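Local coordinates for protein N-acetylglucosamine-6-phosphate deacetylase (PDB 1O12) that probably catalyses the metal-dependent deacetylation of N-acetylglucosamine 6-phosphate, as a TIM-barrel amidohydrolase of the NagA family with one divalent metal ion per subunit, at residues 353-356 / 362-365; 283-288 / 294-299; 204-209 / 334-339; 74-79 / 110-115; 191-196 / 225-230. All blocks are in the same frame, centred on the assembly; numbering follows the deposited sequence.

Contact 1: 353-356 / 362-365; sequences LVLL and VVMT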
# COMPACT_ATOMS: atom_id res chain seq x y z
N LEU A 353 -26.37 17.85 12.03
CA LEU A 353 -25.16 18.66 11.92
C LEU A 353 -24.37 18.77 13.20
O LEU A 353 -24.88 18.54 14.29
CB LEU A 353 -25.55 20.06 11.49
CG LEU A 353 -26.45 20.23 10.28
CD1 LEU A 353 -27.22 21.54 10.40
CD2 LEU A 353 -25.60 20.19 9.02
N VAL A 354 -23.09 19.13 13.06
CA VAL A 354 -22.25 19.34 14.22
C VAL A 354 -21.48 20.64 14.02
O VAL A 354 -20.88 20.88 12.96
CB VAL A 354 -21.27 18.17 14.46
CG1 VAL A 354 -20.40 17.91 13.23
CG2 VAL A 354 -20.41 18.46 15.71
N LEU A 355 -21.52 21.50 15.02
CA LEU A 355 -20.78 22.76 14.97
C LEU A 355 -19.53 22.59 15.84
O LEU A 355 -19.62 22.05 16.94
CB LEU A 355 -21.63 23.91 15.52
CG LEU A 355 -21.01 25.29 15.30
CD1 LEU A 355 -21.13 25.69 13.80
CD2 LEU A 355 -21.71 26.31 16.20
N LEU A 356 -18.38 23.06 15.35
CA LEU A 356 -17.12 22.92 16.08
C LEU A 356 -16.30 24.21 16.13
O LEU A 356 -16.55 25.12 15.34
CB LEU A 356 -16.28 21.85 15.41
CG LEU A 356 -17.06 20.58 15.01
CD1 LEU A 356 -17.65 20.73 13.61
CD2 LEU A 356 -16.13 19.39 15.09
N VAL A 362 -16.14 19.90 19.60
CA VAL A 362 -17.58 19.98 19.39
C VAL A 362 -18.17 21.01 20.32
O VAL A 362 -17.86 21.03 21.53
CB VAL A 362 -18.30 18.67 19.69
CG1 VAL A 362 -19.78 18.86 19.46
CG2 VAL A 362 -17.73 17.54 18.81
N VAL A 363 -19.01 21.88 19.76
CA VAL A 363 -19.65 22.89 20.56
C VAL A 363 -21.18 22.81 20.42
O VAL A 363 -21.91 23.41 21.17
CB VAL A 363 -19.09 24.33 20.22
CG1 VAL A 363 -18.13 24.26 19.08
CG2 VAL A 363 -20.21 25.30 19.89
N MSE A 364 -21.67 22.03 19.47
CA MSE A 364 -23.11 21.92 19.31
C MSE A 364 -23.48 20.84 18.31
O MSE A 364 -22.87 20.72 17.25
CB MSE A 364 -23.69 23.26 18.85
CG MSE A 364 -25.21 23.23 18.69
SE MSE A 364 -26.09 25.00 18.47
CE MSE A 364 -26.70 24.92 16.61
N THR A 365 -24.48 20.05 18.67
CA THR A 365 -24.92 18.97 17.81
C THR A 365 -26.40 19.14 17.54
O THR A 365 -27.17 19.52 18.42
CB THR A 365 -24.64 17.59 18.47
OG1 THR A 365 -23.25 17.49 18.77
CG2 THR A 365 -25.03 16.44 17.54

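Contact 2: 283-288 / 294-299; sequences DLVVKV and RLEDGT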
# COMPACT_ATOMS: atom_id res chain seq x y z
N ASP A 283 -17.92 -12.02 27.26
CA ASP A 283 -17.53 -12.91 28.37
C ASP A 283 -16.00 -13.04 28.43
O ASP A 283 -15.47 -14.15 28.35
CB ASP A 283 -18.16 -14.31 28.18
CG ASP A 283 -19.70 -14.28 28.22
OD1 ASP A 283 -20.25 -13.42 28.97
OD2 ASP A 283 -20.34 -15.11 27.53
N LEU A 284 -15.30 -11.91 28.59
CA LEU A 284 -13.83 -11.89 28.64
C LEU A 284 -13.33 -10.71 29.45
O LEU A 284 -13.81 -9.59 29.26
CB LEU A 284 -13.25 -11.77 27.23
CG LEU A 284 -13.44 -12.98 26.32
CD1 LEU A 284 -12.91 -12.69 24.91
CD2 LEU A 284 -12.72 -14.16 26.94
N VAL A 285 -12.34 -10.93 30.32
CA VAL A 285 -11.80 -9.85 31.14
C VAL A 285 -10.82 -8.97 30.34
O VAL A 285 -10.04 -9.46 29.52
CB VAL A 285 -11.09 -10.40 32.42
CG1 VAL A 285 -10.37 -9.28 33.15
CG2 VAL A 285 -12.12 -11.03 33.36
N VAL A 286 -10.89 -7.67 30.59
CA VAL A 286 -10.06 -6.70 29.90
C VAL A 286 -9.45 -5.75 30.92
O VAL A 286 -10.11 -5.34 31.87
CB VAL A 286 -10.91 -5.87 28.90
CG1 VAL A 286 -10.03 -5.09 27.98
CG2 VAL A 286 -11.80 -6.79 28.10
N LYS A 287 -8.18 -5.41 30.71
CA LYS A 287 -7.46 -4.51 31.59
C LYS A 287 -7.22 -3.25 30.81
O LYS A 287 -6.83 -3.32 29.64
CB LYS A 287 -6.10 -5.10 31.97
CG LYS A 287 -6.15 -6.46 32.64
CD LYS A 287 -6.47 -6.35 34.13
CE LYS A 287 -6.27 -7.70 34.82
NZ LYS A 287 -4.90 -8.28 34.59
N VAL A 288 -7.44 -2.10 31.44
CA VAL A 288 -7.23 -0.83 30.77
C VAL A 288 -6.12 -0.03 31.46
O VAL A 288 -6.29 0.44 32.59
CB VAL A 288 -8.54 0.00 30.72
CG1 VAL A 288 -8.30 1.33 30.05
CG2 VAL A 288 -9.61 -0.77 29.96
N ARG A 294 -6.69 -3.94 26.84
CA ARG A 294 -6.22 -5.18 26.25
C ARG A 294 -6.54 -6.41 27.10
O ARG A 294 -6.81 -6.31 28.30
CB ARG A 294 -4.71 -5.10 25.92
CG ARG A 294 -3.85 -4.29 26.89
CD ARG A 294 -2.79 -3.38 26.16
NE ARG A 294 -2.21 -3.98 24.96
CZ ARG A 294 -1.45 -3.34 24.07
NH1 ARG A 294 -1.15 -2.05 24.21
NH2 ARG A 294 -1.03 -3.99 22.98
N LEU A 295 -6.59 -7.57 26.46
CA LEU A 295 -6.83 -8.83 27.16
C LEU A 295 -5.57 -9.05 27.98
O LEU A 295 -4.57 -8.35 27.80
CB LEU A 295 -6.98 -10.00 26.18
CG LEU A 295 -8.15 -9.94 25.21
CD1 LEU A 295 -8.31 -11.29 24.52
CD2 LEU A 295 -9.43 -9.56 25.98
N GLU A 296 -5.61 -10.02 28.88
CA GLU A 296 -4.45 -10.31 29.71
C GLU A 296 -3.25 -10.71 28.84
O GLU A 296 -2.11 -10.34 29.13
CB GLU A 296 -4.82 -11.43 30.70
CG GLU A 296 -6.05 -11.08 31.58
CD GLU A 296 -7.06 -12.25 31.69
OE1 GLU A 296 -6.67 -13.33 32.21
OE2 GLU A 296 -8.23 -12.08 31.26
N ASP A 297 -3.50 -11.43 27.76
CA ASP A 297 -2.41 -11.84 26.88
C ASP A 297 -1.84 -10.69 26.02
O ASP A 297 -0.96 -10.92 25.19
CB ASP A 297 -2.85 -13.00 25.98
CG ASP A 297 -3.41 -12.54 24.64
OD1 ASP A 297 -4.35 -11.71 24.62
OD2 ASP A 297 -2.91 -13.02 23.61
N GLY A 298 -2.34 -9.47 26.20
CA GLY A 298 -1.84 -8.34 25.42
C GLY A 298 -2.69 -7.89 24.22
O GLY A 298 -2.51 -6.78 23.72
N THR A 299 -3.60 -8.74 23.75
CA THR A 299 -4.44 -8.40 22.60
C THR A 299 -5.27 -7.14 22.81
O THR A 299 -5.92 -6.99 23.84
CB THR A 299 -5.44 -9.53 22.28
OG1 THR A 299 -4.73 -10.77 22.15
CG2 THR A 299 -6.21 -9.23 20.99

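Contact 3: 204-209 / 334-339; sequences VKRITH and CVELGL. With FE (Fe (III) ion), chain C.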
# COMPACT_ATOMS: atom_id res chain seq x y z
N VAL A 204 -19.66 -7.24 -1.92
CA VAL A 204 -19.15 -6.90 -0.59
C VAL A 204 -18.02 -5.91 -0.81
O VAL A 204 -17.01 -6.26 -1.45
CB VAL A 204 -18.59 -8.15 0.18
CG1 VAL A 204 -18.06 -7.71 1.54
CG2 VAL A 204 -19.71 -9.24 0.35
N LYS A 205 -18.16 -4.69 -0.31
CA LYS A 205 -17.10 -3.72 -0.55
C LYS A 205 -16.60 -2.96 0.67
O LYS A 205 -16.27 -1.78 0.60
CB LYS A 205 -17.54 -2.76 -1.66
CG LYS A 205 -17.83 -3.46 -2.97
CD LYS A 205 -18.44 -2.49 -3.97
CE LYS A 205 -18.60 -3.12 -5.36
NZ LYS A 205 -19.15 -2.10 -6.32
N ARG A 206 -16.47 -3.67 1.79
CA ARG A 206 -16.03 -3.03 3.00
C ARG A 206 -15.15 -3.95 3.89
O ARG A 206 -15.36 -5.16 3.94
CB ARG A 206 -17.29 -2.56 3.74
CG ARG A 206 -17.12 -1.66 4.94
CD ARG A 206 -18.48 -1.47 5.56
NE ARG A 206 -18.47 -0.46 6.60
CZ ARG A 206 -17.95 -0.61 7.81
NH1 ARG A 206 -17.37 -1.75 8.15
NH2 ARG A 206 -18.01 0.42 8.69
N ILE A 207 -14.16 -3.37 4.57
CA ILE A 207 -13.30 -4.13 5.48
C ILE A 207 -13.36 -3.54 6.93
O ILE A 207 -13.21 -2.32 7.12
CB ILE A 207 -11.88 -4.15 4.96
CG1 ILE A 207 -11.85 -4.97 3.66
CG2 ILE A 207 -10.94 -4.75 6.02
CD1 ILE A 207 -10.50 -5.10 3.05
N THR A 208 -13.62 -4.41 7.91
CA THR A 208 -13.77 -4.03 9.33
C THR A 208 -12.41 -3.78 10.01
O THR A 208 -11.49 -4.60 9.91
CB THR A 208 -14.65 -5.11 10.10
OG1 THR A 208 -15.95 -5.15 9.50
CG2 THR A 208 -14.82 -4.80 11.59
N HIS A 209 -12.34 -2.66 10.73
CA HIS A 209 -11.12 -2.13 11.35
C HIS A 209 -9.82 -2.66 10.76
O HIS A 209 -9.15 -3.53 11.32
CB HIS A 209 -11.13 -2.22 12.89
CG HIS A 209 -11.42 -3.58 13.43
ND1 HIS A 209 -10.92 -4.73 12.86
CD2 HIS A 209 -12.14 -3.98 14.51
CE1 HIS A 209 -11.34 -5.78 13.55
NE2 HIS A 209 -12.08 -5.35 14.55
N CYS A 334 -22.53 7.02 5.30
CA CYS A 334 -23.85 7.29 4.80
C CYS A 334 -24.03 6.63 3.44
O CYS A 334 -25.08 6.06 3.17
CB CYS A 334 -24.09 8.80 4.68
SG CYS A 334 -24.43 9.63 6.24
N VAL A 335 -23.01 6.69 2.60
CA VAL A 335 -23.11 6.08 1.27
C VAL A 335 -23.20 4.58 1.41
O VAL A 335 -23.95 3.94 0.69
CB VAL A 335 -21.88 6.45 0.36
CG1 VAL A 335 -21.86 5.54 -0.88
CG2 VAL A 335 -21.96 7.92 -0.06
N GLU A 336 -22.47 4.01 2.35
CA GLU A 336 -22.52 2.56 2.50
C GLU A 336 -23.87 2.08 2.98
O GLU A 336 -24.41 1.09 2.49
CB GLU A 336 -21.45 2.07 3.47
CG GLU A 336 -20.07 2.38 3.05
CD GLU A 336 -19.04 1.62 3.85
OE1 GLU A 336 -19.04 1.68 5.12
OE2 GLU A 336 -18.22 0.94 3.19
N LEU A 337 -24.40 2.80 3.96
CA LEU A 337 -25.66 2.47 4.59
C LEU A 337 -26.91 2.92 3.85
O LEU A 337 -28.02 2.75 4.36
CB LEU A 337 -25.64 3.07 5.98
CG LEU A 337 -24.64 2.36 6.88
CD1 LEU A 337 -24.31 3.23 8.09
CD2 LEU A 337 -25.21 1.00 7.27
N GLY A 338 -26.74 3.50 2.66
CA GLY A 338 -27.88 3.96 1.90
C GLY A 338 -28.59 5.13 2.56
O GLY A 338 -29.82 5.24 2.46
N LEU A 339 -27.86 6.01 3.26
CA LEU A 339 -28.48 7.17 3.90
C LEU A 339 -28.33 8.40 2.97
O LEU A 339 -27.56 9.32 3.22
CB LEU A 339 -27.83 7.41 5.26
CG LEU A 339 -27.89 6.20 6.21
CD1 LEU A 339 -27.35 6.58 7.55
CD2 LEU A 339 -29.34 5.69 6.36
FE FE C . -13.06 -6.73 16.14
O HOH W 1 -19.78 2.57 7.38

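Contact 4: 74-79 / 110-115; sequences DFSEME and RDYILE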
# COMPACT_ATOMS: atom_id res chain seq x y z
N ASP A 74 -27.90 -0.54 26.53
CA ASP A 74 -28.01 0.79 27.10
C ASP A 74 -28.00 1.81 25.97
O ASP A 74 -27.15 2.68 25.92
CB ASP A 74 -26.84 1.05 28.05
CG ASP A 74 -26.67 -0.06 29.06
OD1 ASP A 74 -27.60 -0.25 29.88
OD2 ASP A 74 -25.61 -0.73 29.05
N PHE A 75 -28.95 1.69 25.05
CA PHE A 75 -29.04 2.59 23.91
C PHE A 75 -29.23 4.04 24.33
O PHE A 75 -28.54 4.93 23.82
CB PHE A 75 -30.19 2.15 23.00
CG PHE A 75 -30.12 0.70 22.62
CD1 PHE A 75 -31.22 -0.14 22.82
CD2 PHE A 75 -28.95 0.17 22.09
CE1 PHE A 75 -31.15 -1.49 22.50
CE2 PHE A 75 -28.85 -1.19 21.77
CZ PHE A 75 -29.96 -2.03 21.98
N SER A 76 -30.16 4.29 25.24
CA SER A 76 -30.42 5.64 25.70
C SER A 76 -29.18 6.31 26.25
O SER A 76 -28.95 7.50 26.01
CB SER A 76 -31.48 5.65 26.79
OG SER A 76 -31.83 6.98 27.08
N GLU A 77 -28.37 5.56 27.00
CA GLU A 77 -27.16 6.15 27.55
C GLU A 77 -26.17 6.44 26.44
O GLU A 77 -25.63 7.55 26.36
CB GLU A 77 -26.50 5.25 28.62
CG GLU A 77 -27.27 5.16 29.91
CD GLU A 77 -28.47 4.25 29.79
OE1 GLU A 77 -29.31 4.25 30.72
OE2 GLU A 77 -28.57 3.52 28.77
N MSE A 78 -25.94 5.44 25.59
CA MSE A 78 -25.01 5.62 24.48
C MSE A 78 -25.41 6.82 23.63
O MSE A 78 -24.57 7.70 23.36
CB MSE A 78 -24.97 4.36 23.62
CG MSE A 78 -24.38 3.18 24.36
SE MSE A 78 -24.34 1.48 23.38
CE MSE A 78 -22.95 1.90 22.06
N GLU A 79 -26.68 6.88 23.23
CA GLU A 79 -27.14 7.97 22.38
C GLU A 79 -26.85 9.36 22.94
O GLU A 79 -26.26 10.21 22.27
CB GLU A 79 -28.64 7.86 22.12
CG GLU A 79 -29.23 9.07 21.39
CD GLU A 79 -30.66 8.85 20.91
OE1 GLU A 79 -31.25 9.79 20.33
OE2 GLU A 79 -31.21 7.73 21.10
N ARG A 110 -34.94 -2.76 18.33
CA ARG A 110 -36.15 -2.59 17.53
C ARG A 110 -37.21 -1.84 18.34
O ARG A 110 -37.87 -0.94 17.82
CB ARG A 110 -36.72 -3.95 17.10
CG ARG A 110 -37.97 -3.91 16.16
CD ARG A 110 -38.83 -5.21 16.32
NE ARG A 110 -39.33 -5.36 17.70
CZ ARG A 110 -39.80 -6.49 18.23
NH1 ARG A 110 -39.85 -7.60 17.52
NH2 ARG A 110 -40.17 -6.52 19.50
N ASP A 111 -37.37 -2.20 19.61
CA ASP A 111 -38.36 -1.54 20.46
C ASP A 111 -37.89 -0.12 20.78
O ASP A 111 -38.71 0.81 20.90
CB ASP A 111 -38.57 -2.30 21.79
CG ASP A 111 -39.18 -3.68 21.61
OD1 ASP A 111 -39.82 -3.95 20.57
OD2 ASP A 111 -39.03 -4.49 22.54
N TYR A 112 -36.58 0.02 20.96
CA TYR A 112 -36.02 1.31 21.26
C TYR A 112 -36.20 2.26 20.08
O TYR A 112 -36.42 3.46 20.26
CB TYR A 112 -34.53 1.18 21.58
CG TYR A 112 -33.91 2.49 21.97
CD1 TYR A 112 -34.00 2.96 23.27
CD2 TYR A 112 -33.27 3.30 21.01
CE1 TYR A 112 -33.48 4.18 23.63
CE2 TYR A 112 -32.75 4.53 21.36
CZ TYR A 112 -32.85 4.98 22.68
OH TYR A 112 -32.30 6.20 23.09
N ILE A 113 -36.14 1.75 18.86
CA ILE A 113 -36.28 2.64 17.72
C ILE A 113 -37.73 3.10 17.53
O ILE A 113 -37.99 4.24 17.13
CB ILE A 113 -35.68 1.98 16.45
CG1 ILE A 113 -34.15 1.87 16.65
CG2 ILE A 113 -36.11 2.74 15.17
CD1 ILE A 113 -33.35 1.27 15.48
N LEU A 114 -38.66 2.19 17.86
CA LEU A 114 -40.09 2.42 17.76
C LEU A 114 -40.48 3.46 18.80
O LEU A 114 -41.35 4.30 18.55
CB LEU A 114 -40.86 1.11 18.01
CG LEU A 114 -42.39 0.96 17.93
CD1 LEU A 114 -43.06 1.94 18.89
CD2 LEU A 114 -42.89 1.14 16.53
N GLU A 115 -39.84 3.41 19.97
CA GLU A 115 -40.14 4.35 21.06
C GLU A 115 -39.51 5.73 20.89
O GLU A 115 -40.04 6.72 21.39
CB GLU A 115 -39.71 3.76 22.40
CG GLU A 115 -40.71 2.77 22.97
CD GLU A 115 -40.05 1.66 23.76
OE1 GLU A 115 -39.16 1.96 24.59
OE2 GLU A 115 -40.42 0.47 23.57

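Contact 5: 191-196 / 225-230; sequences ATFEEF and TGAGLL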
# COMPACT_ATOMS: atom_id res chain seq x y z
N ALA A 191 -8.68 -15.15 5.13
CA ALA A 191 -8.95 -15.34 3.72
C ALA A 191 -7.89 -14.75 2.78
O ALA A 191 -7.29 -13.69 3.04
CB ALA A 191 -10.32 -14.76 3.38
N THR A 192 -7.70 -15.44 1.67
CA THR A 192 -6.75 -15.02 0.66
C THR A 192 -7.42 -13.95 -0.18
O THR A 192 -8.58 -13.63 0.01
CB THR A 192 -6.40 -16.20 -0.25
OG1 THR A 192 -7.60 -16.69 -0.87
CG2 THR A 192 -5.77 -17.34 0.55
N PHE A 193 -6.66 -13.43 -1.14
CA PHE A 193 -7.17 -12.42 -2.05
C PHE A 193 -8.32 -12.97 -2.88
O PHE A 193 -9.31 -12.27 -3.11
CB PHE A 193 -6.06 -11.97 -2.98
CG PHE A 193 -6.51 -11.03 -4.05
CD1 PHE A 193 -6.73 -9.69 -3.77
CD2 PHE A 193 -6.71 -11.49 -5.34
CE1 PHE A 193 -7.14 -8.82 -4.75
CE2 PHE A 193 -7.13 -10.62 -6.35
CZ PHE A 193 -7.34 -9.28 -6.04
N GLU A 194 -8.20 -14.22 -3.34
CA GLU A 194 -9.26 -14.80 -4.17
C GLU A 194 -10.53 -15.12 -3.40
O GLU A 194 -11.63 -15.05 -3.96
CB GLU A 194 -8.77 -16.07 -4.90
CG GLU A 194 -7.65 -15.84 -5.96
CD GLU A 194 -8.06 -14.89 -7.11
OE1 GLU A 194 -7.14 -14.42 -7.83
OE2 GLU A 194 -9.28 -14.61 -7.30
N GLU A 195 -10.39 -15.49 -2.13
CA GLU A 195 -11.56 -15.81 -1.33
C GLU A 195 -12.34 -14.55 -1.02
O GLU A 195 -13.56 -14.55 -1.00
CB GLU A 195 -11.16 -16.53 -0.05
CG GLU A 195 -10.64 -17.91 -0.31
CD GLU A 195 -10.06 -18.56 0.94
OE1 GLU A 195 -9.25 -17.91 1.65
OE2 GLU A 195 -10.42 -19.73 1.20
N PHE A 196 -11.62 -13.46 -0.80
CA PHE A 196 -12.27 -12.19 -0.57
C PHE A 196 -12.96 -11.79 -1.87
O PHE A 196 -14.10 -11.33 -1.86
CB PHE A 196 -11.26 -11.12 -0.17
CG PHE A 196 -11.81 -9.74 -0.21
CD1 PHE A 196 -12.51 -9.23 0.86
CD2 PHE A 196 -11.68 -8.98 -1.35
CE1 PHE A 196 -13.08 -7.97 0.79
CE2 PHE A 196 -12.25 -7.72 -1.43
CZ PHE A 196 -12.95 -7.21 -0.37
N THR A 225 -5.95 -7.83 3.19
CA THR A 225 -5.26 -6.57 3.41
C THR A 225 -4.87 -5.97 2.07
O THR A 225 -4.97 -4.77 1.86
CB THR A 225 -3.99 -6.80 4.24
OG1 THR A 225 -4.36 -7.55 5.40
CG2 THR A 225 -3.33 -5.49 4.62
N GLY A 226 -4.43 -6.84 1.16
CA GLY A 226 -4.02 -6.41 -0.16
C GLY A 226 -5.21 -6.03 -1.00
O GLY A 226 -5.15 -5.07 -1.78
N ALA A 227 -6.29 -6.78 -0.85
CA ALA A 227 -7.52 -6.47 -1.57
C ALA A 227 -7.96 -5.11 -1.09
O ALA A 227 -8.28 -4.23 -1.89
CB ALA A 227 -8.59 -7.50 -1.27
N GLY A 228 -7.95 -4.92 0.23
CA GLY A 228 -8.38 -3.65 0.80
C GLY A 228 -7.63 -2.46 0.24
O GLY A 228 -8.22 -1.40 -0.01
N LEU A 229 -6.34 -2.61 0.03
CA LEU A 229 -5.58 -1.50 -0.50
C LEU A 229 -5.72 -1.39 -2.00
O LEU A 229 -5.79 -0.29 -2.54
CB LEU A 229 -4.10 -1.66 -0.13
CG LEU A 229 -3.78 -1.71 1.35
CD1 LEU A 229 -2.36 -2.20 1.58
CD2 LEU A 229 -4.02 -0.31 1.93
N LEU A 230 -5.76 -2.53 -2.67
CA LEU A 230 -5.81 -2.58 -4.13
C LEU A 230 -7.09 -2.10 -4.77
O LEU A 230 -7.05 -1.33 -5.74
CB LEU A 230 -5.55 -4.01 -4.62
CG LEU A 230 -5.58 -4.23 -6.14
CD1 LEU A 230 -4.48 -3.41 -6.78
CD2 LEU A 230 -5.41 -5.70 -6.46

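Contact 1: 353-356 / 362-365
A classic beta bulge interrupts this antiparallel hairpin where Val363 and Met364 both face Leu355, shifting the register by one residue. Two backbone amides converge on Leu355 O: Val363 N at 2.9 Å, almost straight, and Met364 N at 3.3 Å, longer and clearly bent (135°). In the other direction Leu355 N donates to Met364 O at 2.7 Å. Val354 CA adds a CA-H...O contact of 3.4 Å to the same Met364 O. The side chains alternate between faces. Leu355 and Met364, the latter a selenomethionine, lie together with their CB atoms 4.0 Å apart, whereas Val354, Leu356, Val362 and Thr365 line the other side. The strands pair further outward, 353-356 with strand 52-59 and 362-367 with strand 370-374, consistent with the small beta domain that accompanies the barrel in NagA enzymes. Thr365 OG1 is hydrogen-bonded to Tyr83 O, beyond the hairpin. On the same face as Thr365, Val354 crosses Val362 at about a right angle, and its CG2, placed anti to the backbone nitrogen, meets Val362 CG1 at 3.8 Å.

Contact 2: 283-288 / 294-299
Lys287 and Arg294 hold these two segments together through their backbones, as an antiparallel hydrogen-bonded pair. Lys287 N donates to Arg294 O and Arg294 N to Lys287 O, both at 2.9 Å and both nearly straight. Beside this pair the packing is close: Val286 CG1 lies 3.5 Å from Arg294 O, and Leu295, although its CB points away from the neighbouring strand, brings CD2 back to within 3.6 Å of Val285 O. The same methyl touches Val286 CG2. Val286 also packs on Ala301, a predicted substrate-binding residue.

The pair belongs to a small antiparallel sheet of strands 278-280, 285-289 and 292-294, and past Arg294 the chain turns back on itself. Leu295 to Gly298 form a type I beta turn. Asp297 OD1 then accepts from Thr299 N, an Asx turn, and also from Thr299 OG1 at 2.7 Å through its syn lone pair. Arg294, its chain bent at chi2 and chi3, reaches round to Gly298 O side-on; NE and NH2 both donate to that one oxygen, which lies in the guanidinium plane.

The other side is loose and faces solvent. Glu296 is exposed, and its OE2 merely rests 3.5 Å from Val285 CB, a van der Waals contact with an exposed valine. Lys287 NZ stays 5.9 Å from Glu296 OE1, so the opposite charges are not in contact and any attraction between them is probably weak.

Contact 3: 204-209 / 334-339
Arg206 reaches out from strand 206-207 to Glu336 at the end of helix 322-336, and the two side chains cross at about a right angle. With CG anti to its backbone nitrogen (chi1 -171°) and the chain extended as far as NE, the arginine passes across the end of the glutamate. Its CB lies 3.7 Å from Glu336 OE2 and CG comes to 3.3 Å from that same oxygen, while CD is 3.2 Å from Glu336 OE1. NE makes the salt bridge, a hydrogen bond of 2.7 Å to Glu336 OE1, on the syn side but tilted out of the carboxylate plane; it is bent (143°), with the guanidinium and carboxylate planes 35° apart. At the tip, NH2 donates to a water and also pairs with Glu237, while NH1 binds Ser185. A leucine in its place would probably cost Glu336 and Glu237 their salt bridges to this buried guanidinium. Three residues on, His209 NE2 binds the iron ion at 2.3 Å, together with Glu127 and His188. Since Glu237 also accepts from His209 N, Arg206 is likely to influence this metal ligand through the Glu237 carboxylate.

Contact 4: 74-79 / 110-115
Phe75, at the start of helix 75-83, lays its CB over one face of the Tyr112 ring. This CH-pi contact is 3.6 Å from Phe75 CB to the centroid of the Tyr112 ring and almost exactly on the ring normal. The Phe75 ring itself runs back along the tyrosine in the opposite direction, its CD1 meeting Tyr112 CB at 3.8 Å, and the two ring planes are inclined at 56°. Next comes Ser76, whose CA lies 3.3 Å from Tyr112 OH, its backbone thus bordering the phenol tip. One turn beyond Phe75, Glu79 supplies the polar end of the contact: Tyr112 OH donates to Glu79 OE2 at 2.7 Å, coming from above the carboxylate plane. Tyr112 can span the gap because its CG is anti to the backbone nitrogen (chi1 -178°), which carries the ring toward helix 75-83. Glu79 is held from several sides, since OE2 also takes a hydrogen bond from Thr119 OG1 and OE1 binds Tyr83 OH, fixing the carboxylate's rotation.

The helix segments cross at 62° with axes 11.9 Å apart, a separation bridged by these large side chains. Both helices belong to the outer layer of the TIM barrel, and beneath them Phe75 packs on Ala92 of strand 87-93 while Phe75, Tyr112 and Ile113 all rest on Leu121 of strand 121-127.

Contact 5: 191-196 / 225-230
Two barrel helices, 193-200 and 223-230, meet here through the small side chain of Ala227, which contacts both Phe193 and Phe196. Ala227 CB lies 3.4 Å from Phe196 CD2 and 3.8 Å from Phe193 CD1. Both phenylalanines have CG anti to the backbone nitrogen (chi1 174° and 167° for Phe193 and Phe196), and from positions three apart their rings reach the same methyl. Ala227 CA also meets the edge of the Phe193 ring, in its plane. One turn further on, Leu230 crosses Phe193 at about a right angle and brings CD2 to 4.0 Å from Phe193 CE1.

The first helix is fixed at its start by a capping box: Glu195 N donates to Thr192 OG1 at 3.3 Å, and Thr192 N returns a bond of 2.9 Å to Glu195 OE1, using the anti lone pair. Phe193 N is bound in addition by Glu221.

The interface with the second subunit lies alongside, where Phe193 packs on Glu248 and Leu230 on Lys251 of that neighbouring chain. An alanine in place of Phe193 would probably open a gap beside Leu230 and Ala227 and remove the packing against Glu248 of the second subunit. Phe196 also touches Ile224 and Leu231 of its own chain.

From the N terminus, contact 4 closes first, joining helices 75-83 and 99-115 across strand 87-93. Contact 5 opens next, at 191-196, but before its partner 225-230 arrives the chain has passed through 204-209, the first half of contact 3, so these two cross. They also touch, Ile207 CD1 lying 3.4 Å from Gly228 CA, where strand 206-207 backs onto helix 223-230. Contact 3 stays open until 334-339, tying strand 206-207 to the end of helix 322-336, and the short surface hairpin of contact 2 falls within that span. Contact 1 comes last, following helix 322-336; it lies across the chain's centre from contact 5 and ties strand 353-356 to the C-terminal strands.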